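Local atomic coordinates of UDP-N-acetylmuramate--L-alanine ligase (Thermotoga maritima, PDB entry 1J6U), a protein that catalyses the ATP-dependent joining of L-alanine to UDP-N-acetylmuramate, a cytoplasmic step of peptidoglycan synthesis in cell wall formation. Residues V75-A80 and I98-H103. Sequence-based numbering, arbitrary orientation.
Sequences VIKTPA and IENRLH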
loop_
_atom_site.group_PDB
_atom_site.type_symbol
_atom_site.label_atom_id
_atom_site.label_comp_id
_atom_site.label_asym_id
_atom_site.label_seq_id
_atom_site.Cartn_x
_atom_site.Cartn_y
_atom_site.Cartn_z
ATOM N N VAL A 75 17.531 10.720 16.742
ATOM C CA VAL A 75 17.725 9.656 15.783
ATOM C C VAL A 75 16.482 8.805 15.779
ATOM O O VAL A 75 16.044 8.363 16.844
ATOM C CB VAL A 75 18.892 8.715 16.159
ATOM C CG1 VAL A 75 18.744 7.405 15.369
ATOM C CG2 VAL A 75 20.224 9.352 15.839
ATOM N N ILE A 76 15.929 8.560 14.591
ATOM C CA ILE A 76 14.755 7.707 14.478
ATOM C C ILE A 76 15.103 6.477 13.653
ATOM O O ILE A 76 15.804 6.574 12.622
ATOM C CB ILE A 76 13.601 8.434 13.798
ATOM C CG1 ILE A 76 13.294 9.715 14.565
ATOM C CG2 ILE A 76 12.389 7.513 13.744
ATOM C CD1 ILE A 76 12.213 10.514 13.950
ATOM N N LYS A 77 14.619 5.321 14.096
ATOM C CA LYS A 77 14.904 4.073 13.386
ATOM C C LYS A 77 13.677 3.186 13.187
ATOM O O LYS A 77 12.727 3.212 13.961
ATOM C CB LYS A 77 15.980 3.279 14.139
ATOM C CG LYS A 77 15.517 2.681 15.455
ATOM C CD LYS A 77 16.699 2.169 16.264
ATOM C CE LYS A 77 16.489 0.765 16.773
ATOM N NZ LYS A 77 15.477 0.605 17.846
ATOM N N THR A 78 13.713 2.391 12.138
ATOM C CA THR A 78 12.625 1.473 11.852
ATOM C C THR A 78 12.867 0.149 12.566
ATOM O O THR A 78 13.995 -0.189 12.919
ATOM C CB THR A 78 12.566 1.186 10.384
ATOM O OG1 THR A 78 13.542 0.176 10.062
ATOM C CG2 THR A 78 12.851 2.470 9.610
ATOM N N PRO A 79 11.812 -0.645 12.751
ATOM C CA PRO A 79 11.996 -1.928 13.440
ATOM C C PRO A 79 13.086 -2.793 12.825
ATOM O O PRO A 79 13.639 -3.658 13.499
ATOM C CB PRO A 79 10.620 -2.589 13.340
ATOM C CG PRO A 79 9.669 -1.407 13.180
ATOM C CD PRO A 79 10.427 -0.477 12.271
ATOM N N ALA A 80 13.409 -2.564 11.555
ATOM C CA ALA A 80 14.441 -3.381 10.910
ATOM C C ALA A 80 15.879 -2.990 11.258
ATOM O O ALA A 80 16.789 -3.784 11.076
ATOM C CB ALA A 80 14.276 -3.358 9.400
ATOM N N ILE A 98 17.274 7.954 20.811
ATOM C CA ILE A 98 16.903 7.174 19.650
ATOM C C ILE A 98 15.468 6.770 19.804
ATOM O O ILE A 98 15.061 6.291 20.865
ATOM C CB ILE A 98 17.731 5.888 19.548
ATOM C CG1 ILE A 98 19.168 6.231 19.188
ATOM C CG2 ILE A 98 17.148 4.960 18.489
ATOM C CD1 ILE A 98 20.109 5.132 19.599
ATOM N N GLU A 99 14.700 6.969 18.742
ATOM C CA GLU A 99 13.315 6.600 18.792
ATOM C C GLU A 99 12.904 5.719 17.642
ATOM O O GLU A 99 13.546 5.720 16.578
ATOM C CB GLU A 99 12.465 7.839 18.848
ATOM C CG GLU A 99 11.374 7.643 19.830
ATOM C CD GLU A 99 10.993 8.931 20.459
ATOM O OE1 GLU A 99 11.934 9.680 20.825
ATOM O OE2 GLU A 99 9.766 9.179 20.581
ATOM N N ASN A 100 11.858 4.931 17.890
ATOM C CA ASN A 100 11.294 4.018 16.895
ATOM C C ASN A 100 10.198 4.699 16.091
ATOM O O ASN A 100 9.392 5.453 16.638
ATOM C CB ASN A 100 10.766 2.768 17.587
ATOM C CG ASN A 100 11.909 1.916 18.162
ATOM O OD1 ASN A 100 12.807 1.492 17.426
ATOM N ND2 ASN A 100 11.892 1.686 19.473
ATOM N N ARG A 101 10.207 4.447 14.785
ATOM C CA ARG A 101 9.254 5.007 13.833
ATOM C C ARG A 101 7.813 5.156 14.356
ATOM O O ARG A 101 7.322 6.275 14.511
ATOM C CB ARG A 101 9.264 4.142 12.568
ATOM C CG ARG A 101 8.523 4.729 11.350
ATOM C CD ARG A 101 8.569 3.751 10.149
ATOM N NE ARG A 101 8.147 2.400 10.547
ATOM C CZ ARG A 101 8.461 1.273 9.893
ATOM N NH1 ARG A 101 8.036 0.078 10.333
ATOM N NH2 ARG A 101 9.207 1.329 8.792
ATOM N N LEU A 102 7.159 4.039 14.670
ATOM C CA LEU A 102 5.760 4.072 15.089
ATOM C C LEU A 102 5.554 4.916 16.295
ATOM O O LEU A 102 4.677 5.785 16.324
ATOM C CB LEU A 102 5.220 2.681 15.389
ATOM C CG LEU A 102 3.940 2.273 14.677
ATOM C CD1 LEU A 102 3.225 1.283 15.561
ATOM C CD2 LEU A 102 3.057 3.496 14.367
ATOM N N HIS A 103 6.370 4.642 17.299
ATOM C CA HIS A 103 6.308 5.371 18.547
ATOM C C HIS A 103 6.486 6.872 18.311
ATOM O O HIS A 103 5.784 7.680 18.898
ATOM C CB HIS A 103 7.396 4.867 19.494
ATOM C CG HIS A 103 7.362 5.530 20.824
ATOM N ND1 HIS A 103 6.593 5.058 21.866
ATOM C CD2 HIS A 103 7.910 6.692 21.253
ATOM C CE1 HIS A 103 6.665 5.903 22.880
ATOM N NE2 HIS A 103 7.456 6.903 22.533
#
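V75-K77 and I98-N100 are neighbouring parallel strands joined by backbone hydrogen bonds. E99 N donates to V75 O and E99 O accepts from K77 N, both at 2.7 Å, so both E99 backbone groups turn to the same strand and bracket I76, as in a regular parallel sheet; R101 N then reaches K77 O (2.9 Å), carrying the pairing into the first turn of helix 101-112.

Beta-branched V75, I76 and I98 suit these extended strands. On the face shared by V75, K77 and N100, I98 makes the apolar contacts: it lies alongside V75, CG1 to V75 CB at 3.9 Å, while its CG2 meets K77 CD at 3.6 Å; helix 86-93 packs on the same face. On the other face the CG2 methyl of buried I76 packs against the E99 backbone oxygen, and its side chain touches M25 of helix 23-34.

Polar side chains take over at the strand ends. The long K77 chain packs its methylenes, and bends at chi3 (-131°) and chi4 (-70°) bring NZ to N100 OD1 at 2.8 Å, 15° from the carbonyl plane. Shortening K77 to an alanine would probably cost N100 OD1 this donor and I98 CG2 its methylene neighbour. The flat R101 guanidinium takes P79 CD over one face, 3.1 Å from NH1, with T78 CB near NH2, while NH1 still forms a salt bridge to E174 of the middle domain, linking two parts of the ligase. P79, with no N-H to donate, follows the strand end; T78 OG1 accepts from A80 N, closing an ST turn.

Strand 74-77, helix 86-93 and strand 98-100 form a beta-alpha-beta crossover at one edge of the parallel, Rossmann-like sheet of the Mur ligase N-terminal domain.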